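Local structure of anti-H(O) lectin 1 (Ulex europaeus, 1FX5) at residues 40-43 / 44-47. The protein binds L-fucose as a calcium- and manganese-containing legume lectin specific for the O(H) blood-group antigen. Residues are numbered along the deposited sequence; the frame is centred on the assembly and turned at random.
Sequences NLPD and ETGG. With NAG (2-acetamido-2-deoxy-beta-D-glucopyranose), chain C.
Thr45 and Gly46 both give a hydrogen bond to one acetamide oxygen, O7 of a bound N-acetylglucosamine (NAG), while Leu41 and Pro42, which pack against Thr45, flank the same sugar. Thr45 OG1 donates to NAG O7 at 2.6 Å, and the backbone N of Gly46 adds a longer bond of 3.2 Å to the same oxygen, with an N-H...O angle of 159°. Thr45 presents its hydroxyl to the glycan because chi1 of -174° turns OG1 away from the backbone N; its methyl then lies beside Leu41, with CG2 4.0 Å from Leu41 CD1. The other leucine branch, CD2, comes 3.8 Å from the ring oxygen O5 of the sugar. Pro42 meets the C2-C3 side of the pyranose, its CG 3.4 Å from NAG O3, and also touches a fucose. At the loop's beginning, NAG O6 donates a weak hydrogen bond of 3.1 Å to the backbone O of Asn40. The chain bends at Asp43 and enters the strand at Glu44, whose side chain, extended beyond CG, forms a salt bridge through OE1 with Arg102 NE. Thr45 and Gly47 pair with Thr218 and Gly216 of strand 209-219, and Gly46 with Asn23, which also contacts the glycan. Loop and strand thus form a surface of the legume lectin beta-sandwich against which a glycan packs, probably an N-linked one carried at Asn23.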
ATOM      1  N   ASN A  40      10.052  21.304  25.784  1.00 44.78           N
ATOM      2  CA  ASN A  40      11.336  21.146  25.103  1.00 44.01           C
ATOM      3  C   ASN A  40      11.093  20.982  23.581  1.00 43.12           C
ATOM      4  O   ASN A  40      11.714  20.119  22.933  1.00 44.81           O
ATOM      5  CB  ASN A  40      12.031  19.898  25.630  1.00 47.56           C
ATOM      6  CG  ASN A  40      11.181  18.660  25.441  1.00 52.76           C
ATOM      7  OD1 ASN A  40       9.941  18.730  25.474  1.00 53.29           O
ATOM      8  ND2 ASN A  40      11.829  17.522  25.223  1.00 54.92           N
ATOM      9  N   LEU A  41      10.187  21.789  23.020  1.00 37.38           N
ATOM     10  CA  LEU A  41       9.850  21.737  21.588  1.00 31.55           C
ATOM     11  C   LEU A  41       9.884  23.148  21.040  1.00 27.39           C
ATOM     12  O   LEU A  41       9.837  24.096  21.813  1.00 29.22           O
ATOM     13  CB  LEU A  41       8.420  21.207  21.401  1.00 28.61           C
ATOM     14  CG  LEU A  41       8.076  19.776  21.819  1.00 30.25           C
ATOM     15  CD1 LEU A  41       6.568  19.627  21.797  1.00 27.06           C
ATOM     16  CD2 LEU A  41       8.762  18.727  20.915  1.00 24.09           C
ATOM     17  N   PRO A  42       9.994  23.309  19.712  1.00 24.90           N
ATOM     18  CA  PRO A  42      10.019  24.646  19.082  1.00 23.31           C
ATOM     19  C   PRO A  42       8.668  25.323  19.375  1.00 22.34           C
ATOM     20  O   PRO A  42       7.706  24.624  19.687  1.00 20.69           O
ATOM     21  CB  PRO A  42      10.091  24.327  17.584  1.00 21.45           C
ATOM     22  CG  PRO A  42      10.680  22.954  17.529  1.00 23.92           C
ATOM     23  CD  PRO A  42      10.124  22.232  18.713  1.00 23.27           C
ATOM     24  N   ASP A  43       8.573  26.651  19.217  1.00 23.31           N
ATOM     25  CA  ASP A  43       7.318  27.386  19.469  1.00 22.58           C
ATOM     26  C   ASP A  43       6.176  26.820  18.616  1.00 23.90           C
ATOM     27  O   ASP A  43       5.057  26.609  19.113  1.00 24.46           O
ATOM     28  CB  ASP A  43       7.477  28.886  19.178  1.00 27.40           C
ATOM     29  CG  ASP A  43       8.277  29.624  20.254  1.00 34.85           C
ATOM     30  OD1 ASP A  43       8.521  30.844  20.098  1.00 38.82           O
ATOM     31  OD2 ASP A  43       8.668  28.996  21.262  1.00 39.81           O
ATOM     32  N   GLU A  44       6.439  26.662  17.319  1.00 23.14           N
ATOM     33  CA  GLU A  44       5.461  26.118  16.374  1.00 25.12           C
ATOM     34  C   GLU A  44       5.908  24.665  16.204  1.00 24.35           C
ATOM     35  O   GLU A  44       6.973  24.408  15.637  1.00 24.95           O
ATOM     36  CB  GLU A  44       5.507  26.894  15.045  1.00 24.14           C
ATOM     37  CG  GLU A  44       4.964  28.320  15.196  1.00 30.36           C
ATOM     38  CD  GLU A  44       5.042  29.169  13.934  1.00 29.73           C
ATOM     39  OE1 GLU A  44       4.025  29.333  13.241  1.00 35.91           O
ATOM     40  OE2 GLU A  44       6.111  29.718  13.658  1.00 34.17           O
ATOM     41  N   THR A  45       5.116  23.715  16.693  1.00 21.78           N
ATOM     42  CA  THR A  45       5.493  22.317  16.574  1.00 17.97           C
ATOM     43  C   THR A  45       4.380  21.440  15.973  1.00 19.18           C
ATOM     44  O   THR A  45       3.191  21.780  16.080  1.00 20.05           O
ATOM     45  CB  THR A  45       5.954  21.792  17.967  1.00 17.13           C
ATOM     46  OG1 THR A  45       6.452  20.455  17.851  1.00 24.52           O
ATOM     47  CG2 THR A  45       4.818  21.824  18.965  1.00 16.36           C
ATOM     48  N   GLY A  46       4.763  20.343  15.310  1.00 15.23           N
ATOM     49  CA  GLY A  46       3.778  19.457  14.705  1.00 16.75           C
ATOM     50  C   GLY A  46       4.333  18.168  14.090  1.00 17.68           C
ATOM     51  O   GLY A  46       5.542  17.898  14.204  1.00 18.19           O
ATOM     52  N   GLY A  47       3.464  17.363  13.460  1.00 16.68           N
ATOM     53  CA  GLY A  47       3.902  16.113  12.842  1.00 15.15           C
ATOM     54  C   GLY A  47       3.013  15.705  11.681  1.00 16.59           C
ATOM     55  O   GLY A  47       1.947  16.286  11.514  1.00 17.63           O
TER
HETATM   56  C1  NAG C   1      10.340  17.726  16.744  1.00 41.86           C
HETATM   57  C2  NAG C   1      10.476  19.135  16.141  1.00 43.63           C
HETATM   58  C3  NAG C   1      11.974  19.450  15.970  1.00 48.25           C
HETATM   59  C4  NAG C   1      12.700  19.334  17.327  1.00 47.31           C
HETATM   60  C5  NAG C   1      12.426  17.947  17.952  1.00 47.08           C
HETATM   61  C6  NAG C   1      12.945  17.835  19.383  1.00 46.97           C
HETATM   62  C7  NAG C   1       8.551  19.737  14.769  1.00 36.82           C
HETATM   63  C8  NAG C   1       7.971  19.819  13.363  1.00 35.04           C
HETATM   64  N2  NAG C   1       9.796  19.259  14.857  1.00 40.14           N
HETATM   65  O3  NAG C   1      12.125  20.782  15.425  1.00 53.52           O
HETATM   66  O4  NAG C   1      14.131  19.500  17.138  1.00 48.70           O
HETATM   67  O5  NAG C   1      11.006  17.679  18.017  1.00 44.39           O
HETATM   68  O6  NAG C   1      12.548  18.959  20.166  1.00 49.90           O
HETATM   69  O7  NAG C   1       7.873  20.039  15.751  1.00 28.64           O